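Local coordinates for periplasmic sugar-binding protein (Chloroflexus aurantiacus, PDB 4RXU) that binds beta-D-glucopyranose in a pocket and probably serves as the solute-binding component of an ABC-type sugar transporter, at residues Gln47-Arg51 with Gly356-Ala360; Ala100-Glu105 with Ile121-Ala126; Tyr129-Ser135 with Pro320-Tyr326. All blocks are in the same frame, centred on the assembly; numbering follows the deposited sequence.

Contact 1. Residues Gln47-Arg51 with Gly356-Ala360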
# COMPACT_ATOMS: atom_id res chain seq x y z
N GLN A 47 -2.27 10.87 5.41
CA GLN A 47 -2.59 11.46 4.11
C GLN A 47 -4.11 11.39 3.87
O GLN A 47 -4.76 12.40 3.57
CB GLN A 47 -1.86 10.79 2.97
CG GLN A 47 -0.34 10.88 2.99
CD GLN A 47 0.22 10.65 1.60
OE1 GLN A 47 -0.20 11.30 0.62
NE2 GLN A 47 1.16 9.71 1.48
N ASP A 48 -4.68 10.20 4.03
CA ASP A 48 -6.12 10.08 3.80
C ASP A 48 -6.93 10.94 4.77
O ASP A 48 -7.89 11.56 4.35
CB ASP A 48 -6.60 8.63 3.88
CG ASP A 48 -5.85 7.75 2.92
OD1 ASP A 48 -4.64 7.55 3.16
OD2 ASP A 48 -6.46 7.28 1.92
N GLU A 49 -6.55 10.97 6.04
CA GLU A 49 -7.23 11.85 7.01
C GLU A 49 -7.24 13.30 6.53
O GLU A 49 -8.28 13.94 6.49
CB GLU A 49 -6.56 11.77 8.40
CG GLU A 49 -7.27 12.60 9.46
CD GLU A 49 -6.50 12.65 10.75
OE1 GLU A 49 -5.25 12.59 10.70
OE2 GLU A 49 -7.13 12.77 11.81
N THR A 50 -6.07 13.78 6.13
CA THR A 50 -5.91 15.15 5.63
C THR A 50 -6.74 15.41 4.40
O THR A 50 -7.47 16.40 4.33
CB THR A 50 -4.43 15.44 5.32
OG1 THR A 50 -3.69 15.45 6.56
CG2 THR A 50 -4.28 16.80 4.55
N ARG A 51 -6.66 14.48 3.46
CA ARG A 51 -7.37 14.64 2.21
C ARG A 51 -8.89 14.53 2.39
O ARG A 51 -9.64 15.25 1.71
CB ARG A 51 -6.87 13.65 1.17
CG ARG A 51 -5.38 13.76 0.86
CD ARG A 51 -5.03 15.07 0.22
NE ARG A 51 -3.60 15.12 -0.10
CZ ARG A 51 -3.04 16.10 -0.80
NH1 ARG A 51 -3.79 17.09 -1.27
NH2 ARG A 51 -1.74 16.08 -1.03
N GLY A 356 -0.47 19.61 -8.40
CA GLY A 356 -1.01 20.20 -7.19
C GLY A 356 -1.00 19.36 -5.93
O GLY A 356 -1.48 19.81 -4.89
N TYR A 357 -0.45 18.16 -6.00
CA TYR A 357 -0.46 17.29 -4.84
C TYR A 357 0.28 17.90 -3.66
O TYR A 357 -0.25 17.98 -2.53
CB TYR A 357 0.13 15.93 -5.19
CG TYR A 357 -0.26 14.82 -4.23
CD1 TYR A 357 -1.51 14.27 -4.29
CD2 TYR A 357 0.62 14.36 -3.25
CE1 TYR A 357 -1.92 13.26 -3.42
CE2 TYR A 357 0.24 13.33 -2.41
CZ TYR A 357 -1.05 12.78 -2.50
OH TYR A 357 -1.46 11.72 -1.68
N TYR A 358 1.48 18.38 -3.96
CA TYR A 358 2.31 19.06 -2.97
C TYR A 358 2.79 20.40 -3.49
O TYR A 358 2.99 20.57 -4.67
CB TYR A 358 3.56 18.26 -2.62
CG TYR A 358 3.35 16.93 -1.93
CD1 TYR A 358 2.45 16.79 -0.90
CD2 TYR A 358 4.08 15.82 -2.30
CE1 TYR A 358 2.29 15.59 -0.23
CE2 TYR A 358 3.91 14.60 -1.63
CZ TYR A 358 3.02 14.51 -0.59
OH TYR A 358 2.83 13.31 0.08
N SER A 359 3.01 21.33 -2.57
CA SER A 359 3.71 22.56 -2.90
C SER A 359 5.21 22.30 -3.06
O SER A 359 5.81 21.53 -2.29
CB SER A 359 3.46 23.62 -1.84
OG SER A 359 4.32 24.75 -2.02
N ALA A 360 5.82 22.94 -4.05
CA ALA A 360 7.27 22.84 -4.24
C ALA A 360 8.04 23.25 -2.98
O ALA A 360 9.14 22.74 -2.72
CB ALA A 360 7.71 23.70 -5.40
O HOH W 1 -2.92 19.47 -2.54

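Contact 2. Residues Ala100-Glu105 with Ile121-Ala126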
# COMPACT_ATOMS: atom_id res chain seq x y z
N ALA A 100 -12.01 -8.17 9.81
CA ALA A 100 -13.04 -7.13 9.67
C ALA A 100 -14.38 -7.66 9.14
O ALA A 100 -15.36 -6.90 9.04
CB ALA A 100 -12.51 -6.04 8.73
N ALA A 101 -14.43 -8.95 8.79
CA ALA A 101 -15.68 -9.50 8.30
C ALA A 101 -16.88 -9.25 9.23
O ALA A 101 -17.96 -8.83 8.77
CB ALA A 101 -15.53 -10.99 7.97
N ALA A 102 -16.72 -9.49 10.52
CA ALA A 102 -17.86 -9.35 11.45
C ALA A 102 -18.33 -7.90 11.52
O ALA A 102 -19.53 -7.63 11.60
CB ALA A 102 -17.53 -9.88 12.84
N ALA A 103 -17.40 -6.95 11.45
CA ALA A 103 -17.74 -5.53 11.41
C ALA A 103 -18.58 -5.16 10.19
O ALA A 103 -19.59 -4.44 10.30
CB ALA A 103 -16.48 -4.69 11.48
N ALA A 104 -18.16 -5.67 9.03
CA ALA A 104 -18.87 -5.43 7.78
C ALA A 104 -20.29 -6.04 7.88
O ALA A 104 -21.28 -5.45 7.48
CB ALA A 104 -18.08 -6.02 6.61
N GLU A 105 -20.35 -7.25 8.41
CA GLU A 105 -21.61 -7.96 8.57
C GLU A 105 -22.54 -7.22 9.52
O GLU A 105 -23.74 -7.15 9.26
CB GLU A 105 -21.35 -9.39 9.03
CG GLU A 105 -20.76 -10.22 7.90
CD GLU A 105 -20.07 -11.50 8.33
OE1 GLU A 105 -19.98 -11.81 9.54
OE2 GLU A 105 -19.59 -12.20 7.41
N ILE A 121 -11.79 -5.76 2.83
CA ILE A 121 -12.36 -6.67 3.82
C ILE A 121 -12.63 -8.00 3.16
O ILE A 121 -13.23 -8.06 2.09
CB ILE A 121 -13.67 -6.11 4.41
CG1 ILE A 121 -13.35 -4.85 5.20
CG2 ILE A 121 -14.33 -7.15 5.30
CD1 ILE A 121 -14.54 -4.14 5.81
N ARG A 122 -12.19 -9.07 3.81
CA ARG A 122 -12.24 -10.42 3.25
C ARG A 122 -13.20 -11.35 3.93
O ARG A 122 -13.62 -11.11 5.05
CB ARG A 122 -10.84 -11.03 3.27
CG ARG A 122 -9.88 -10.31 2.34
CD ARG A 122 -8.53 -10.99 2.32
NE ARG A 122 -8.55 -12.20 1.48
CZ ARG A 122 -8.50 -13.45 1.88
NH1 ARG A 122 -8.43 -13.77 3.17
NH2 ARG A 122 -8.51 -14.41 0.96
N GLU A 123 -13.55 -12.41 3.20
CA GLU A 123 -14.25 -13.60 3.74
C GLU A 123 -15.66 -13.27 4.21
O GLU A 123 -16.17 -13.81 5.20
CB GLU A 123 -13.44 -14.26 4.84
CG GLU A 123 -12.07 -14.77 4.42
CD GLU A 123 -12.06 -15.71 3.21
OE1 GLU A 123 -13.11 -16.24 2.81
OE2 GLU A 123 -10.96 -15.93 2.66
N THR A 124 -16.30 -12.39 3.46
CA THR A 124 -17.71 -12.06 3.65
C THR A 124 -18.31 -11.46 2.40
O THR A 124 -17.63 -10.80 1.61
CB THR A 124 -17.98 -11.08 4.82
OG1 THR A 124 -19.39 -10.82 4.89
CG2 THR A 124 -17.24 -9.78 4.69
N ASP A 125 -19.60 -11.66 2.26
CA ASP A 125 -20.25 -10.97 1.13
C ASP A 125 -20.85 -9.60 1.53
O ASP A 125 -21.42 -8.92 0.69
CB ASP A 125 -21.23 -11.87 0.37
CG ASP A 125 -22.31 -12.40 1.23
OD1 ASP A 125 -22.36 -12.06 2.42
OD2 ASP A 125 -23.12 -13.19 0.70
N ALA A 126 -20.61 -9.19 2.78
CA ALA A 126 -21.04 -7.91 3.32
C ALA A 126 -20.14 -6.76 2.92
O ALA A 126 -19.92 -5.87 3.71
CB ALA A 126 -21.15 -7.98 4.85

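Contact 3. Residues Tyr129-Ser135 with Pro320-Tyr326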
# COMPACT_ATOMS: atom_id res chain seq x y z
N TYR A 129 -18.88 -2.19 -2.07
CA TYR A 129 -17.93 -1.58 -3.04
C TYR A 129 -16.56 -1.58 -2.44
O TYR A 129 -16.39 -1.60 -1.20
CB TYR A 129 -18.34 -0.13 -3.42
CG TYR A 129 -19.69 -0.12 -4.04
CD1 TYR A 129 -19.86 -0.39 -5.39
CD2 TYR A 129 -20.83 0.04 -3.24
CE1 TYR A 129 -21.12 -0.47 -5.95
CE2 TYR A 129 -22.10 -0.04 -3.79
CZ TYR A 129 -22.23 -0.30 -5.15
OH TYR A 129 -23.46 -0.37 -5.76
N TYR A 130 -15.58 -1.50 -3.32
CA TYR A 130 -14.18 -1.38 -2.95
C TYR A 130 -13.53 -0.22 -3.72
O TYR A 130 -13.34 -0.30 -4.93
CB TYR A 130 -13.45 -2.69 -3.26
CG TYR A 130 -11.99 -2.74 -2.87
CD1 TYR A 130 -11.49 -2.05 -1.78
CD2 TYR A 130 -11.12 -3.52 -3.60
CE1 TYR A 130 -10.14 -2.14 -1.44
CE2 TYR A 130 -9.79 -3.64 -3.27
CZ TYR A 130 -9.28 -2.97 -2.18
OH TYR A 130 -7.96 -3.13 -1.88
N VAL A 131 -13.20 0.83 -3.00
CA VAL A 131 -12.50 1.98 -3.55
C VAL A 131 -11.01 1.73 -3.30
O VAL A 131 -10.57 1.59 -2.18
CB VAL A 131 -12.93 3.29 -2.85
CG1 VAL A 131 -12.05 4.45 -3.26
CG2 VAL A 131 -14.40 3.58 -3.15
N THR A 132 -10.27 1.65 -4.39
CA THR A 132 -8.89 1.18 -4.35
C THR A 132 -8.01 1.79 -5.44
O THR A 132 -8.49 2.20 -6.50
CB THR A 132 -8.86 -0.38 -4.46
OG1 THR A 132 -7.54 -0.89 -4.26
CG2 THR A 132 -9.36 -0.87 -5.84
N PHE A 133 -6.71 1.81 -5.16
CA PHE A 133 -5.73 1.95 -6.21
C PHE A 133 -5.48 0.60 -6.87
O PHE A 133 -5.82 -0.46 -6.35
CB PHE A 133 -4.42 2.49 -5.67
CG PHE A 133 -4.52 3.87 -5.08
CD1 PHE A 133 -4.76 4.97 -5.88
CD2 PHE A 133 -4.39 4.05 -3.70
CE1 PHE A 133 -4.84 6.23 -5.32
CE2 PHE A 133 -4.47 5.30 -3.15
CZ PHE A 133 -4.69 6.39 -3.96
N ASP A 134 -4.85 0.63 -8.04
CA ASP A 134 -4.50 -0.62 -8.74
C ASP A 134 -3.25 -1.22 -8.07
O ASP A 134 -2.12 -0.94 -8.45
CB ASP A 134 -4.22 -0.32 -10.20
CG ASP A 134 -4.00 -1.57 -11.06
OD1 ASP A 134 -3.71 -2.66 -10.52
OD2 ASP A 134 -4.12 -1.45 -12.30
N SER A 135 -3.46 -2.04 -7.04
CA SER A 135 -2.35 -2.55 -6.23
C SER A 135 -1.42 -3.54 -6.95
O SER A 135 -0.21 -3.56 -6.67
CB SER A 135 -2.84 -3.19 -4.94
OG SER A 135 -3.46 -2.23 -4.10
N PRO A 320 -23.28 3.64 -6.92
CA PRO A 320 -21.98 4.09 -7.36
C PRO A 320 -21.53 3.48 -8.68
O PRO A 320 -22.00 2.42 -9.08
CB PRO A 320 -21.04 3.60 -6.26
CG PRO A 320 -21.91 3.52 -5.05
CD PRO A 320 -23.20 3.02 -5.59
N GLU A 321 -20.55 4.12 -9.28
CA GLU A 321 -20.06 3.74 -10.60
C GLU A 321 -18.87 2.81 -10.54
O GLU A 321 -17.73 3.26 -10.65
CB GLU A 321 -19.63 4.97 -11.38
CG GLU A 321 -20.61 6.10 -11.37
CD GLU A 321 -20.09 7.32 -12.09
OE1 GLU A 321 -19.15 7.22 -12.92
OE2 GLU A 321 -20.64 8.38 -11.80
N ALA A 322 -19.12 1.52 -10.46
CA ALA A 322 -18.03 0.55 -10.27
C ALA A 322 -17.73 -0.16 -11.57
O ALA A 322 -18.62 -0.37 -12.42
CB ALA A 322 -18.36 -0.45 -9.18
N ARG A 323 -16.45 -0.46 -11.75
CA ARG A 323 -15.98 -1.18 -12.93
C ARG A 323 -14.92 -2.17 -12.51
O ARG A 323 -13.91 -1.82 -11.91
CB ARG A 323 -15.42 -0.23 -13.99
CG ARG A 323 -16.41 0.82 -14.50
CD ARG A 323 -17.52 0.23 -15.36
NE ARG A 323 -18.42 1.29 -15.82
CZ ARG A 323 -19.52 1.70 -15.18
NH1 ARG A 323 -19.89 1.14 -14.04
NH2 ARG A 323 -20.24 2.68 -15.67
N GLY A 324 -15.15 -3.44 -12.84
CA GLY A 324 -14.22 -4.48 -12.43
C GLY A 324 -14.52 -4.90 -11.01
O GLY A 324 -15.39 -4.32 -10.32
N THR A 325 -13.82 -5.93 -10.57
CA THR A 325 -14.00 -6.50 -9.22
C THR A 325 -12.67 -6.93 -8.60
O THR A 325 -11.67 -7.16 -9.31
CB THR A 325 -14.94 -7.74 -9.21
OG1 THR A 325 -14.41 -8.77 -10.04
CG2 THR A 325 -16.42 -7.35 -9.63
N TYR A 326 -12.68 -7.04 -7.27
CA TYR A 326 -11.60 -7.71 -6.56
C TYR A 326 -12.22 -8.82 -5.76
O TYR A 326 -13.17 -8.60 -5.02
CB TYR A 326 -10.85 -6.79 -5.58
CG TYR A 326 -9.88 -5.82 -6.22
CD1 TYR A 326 -10.31 -4.83 -7.09
CD2 TYR A 326 -8.53 -5.90 -5.93
CE1 TYR A 326 -9.42 -3.94 -7.67
CE2 TYR A 326 -7.63 -5.01 -6.50
CZ TYR A 326 -8.07 -4.05 -7.38
OH TYR A 326 -7.14 -3.18 -7.91
O HOH W 2 -4.92 -4.47 -8.66

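Contact 1. Residues Gln47-Arg51 with Gly356-Ala360
At chi1 -160° Y357 swings its ring away from its own backbone N, back toward helix 44-59, and R51, bent at chi2 (-65°), carries its guanidinium over one face of that ring. The result is a cation-pi contact, CZ of R51 lying 4.2 Å from the centroid of the Y357 ring, with the two planes tilted rather than parallel. NH2 does double duty: it hovers above the centre of the ring and also donates to Y357 O at 2.8 Å, in the plane of the guanidinium and almost straight (170°). The neighbouring NH1 of R51 reaches water 1 at 2.8 Å, and the water hands the link on to G356 O, also at 2.8 Å. Glycine suits position 356, which turns the chain out of helix 348-354 with positive phi.

One helical turn before R51, Q47 takes the far end of the same ring. Y357 OH donates to Q47 OE1 at 2.7 Å, the amide standing steeply to the ring, while NE2 of Q47 is held by E280 and by the carbonyl of D278, a residue of the glucose pocket. The following ring, Y358, receives CD2 of Y357 over its centre, and its hydroxyl is bonded to the carbonyl O of A279.

Tyrosine suits 357 because its ring face takes the cation and its hydroxyl takes the amide; the backbone carbonyl adds a second grip on R51. The contact therefore depends on direction and charge more than on apolar bulk, joining an early helix to the C-terminal tail.

Contact 2. Residues Ala100-Glu105 with Ile121-Ala126
The methyl groups of A100, A101 and A104 let the loop 121-126 lie close along the start of helix 101-109. On this tight side, A100 CB meets I121 CG1 at 3.8 Å, and A104 CB packs between I121 CD1 and A126 CB. A104 CB also lies 3.4 Å from A126 O, which is buried with no partner in the model. A101 CB comes within 3.5 Å of R122 O, a close approach that a methyl allows.

Next to this packing the buried T124 makes the polar link to the partly exposed E105. At chi1 179° its CG2 faces A101; OG1 donates to E105 OE2 at 2.9 Å, on the carboxylate's anti lone pair, and accepts from A126 N, closing an ST turn. A valine here would probably leave the E105 carboxylate and A126 N without this mate. On the solvent side, R122 NH2 and E123 OE2 form a salt bridge at 3.3 Å; R122 NH1 is hydrogen-bonded to T98 OG1, and E123 OE1 is salt-bridged to K330.

The helix belongs to the beta-alpha-beta crossover from strand 89-92 to its parallel neighbour 113-117; the loop, its I121 and T124 carbonyls bonded to N328 ND2, leads on to strand 129-133.

Contact 3. Residues Tyr129-Ser135 with Pro320-Tyr326
Y130 meets Y326 in a T-shaped (edge-to-face) pair where strand 129-133 and the short strand 325-327, both partners of strand 332-343 in the larger sheet of this periplasmic-binding-protein fold, bring side chains together. With CG anti to the backbone N (chi1 -178°), Y130 turns its CD2-CE2 edge to the face of Y326; the centroids are 5.0 Å apart and the planes at 90°. Y326 holds CG beside its own N instead (chi1 -77°), which lays the ring along the strand, its OH near D134 CA. T132 meets this ring obliquely, CG2 lying 3.6 Å from Y326 CE1. The two branches of threonine do different jobs, for OG1 donates to F133 O at 2.7 Å on an in-plane lone pair.

At the other end, Y129 offers a face to P320, a compact ring whose CG makes a CH-pi contact 3.9 Å from the Y129 centroid. The methyl of A322 fits at the edge of the same ring.

Y130 OH is bonded to the carbonyl O of D118, a residue of the glucose pocket, and Y326 OH to Q337. D134 caps helix 135-148, and water 2 donates both to D134 OD1 at 2.9 Å and to Y326 OH at 2.7 Å.

All three contacts are partly buried, but contacts 2 and 3 draw more on the interior than contact 1, where Y357 alone of the touching residues is buried. Contacts 2 and 3 are neighbours, their centres about 16 Å apart: 121-126 runs almost directly into strand 129-133, and N328, a partner of contact 2, follows the strand that carries Y326 of contact 3. Contacts 1 and 3 share helix 300-315, which touches both Y357 and P320. The chemistry follows the place. On the strands of the sheet and the loop leading in, aromatic rings and a proline fill contact 3; small alanines let contact 2 close, with one buried threonine linking to a more exposed glutamate; contact 1 relies on charge and hydrogen bonds.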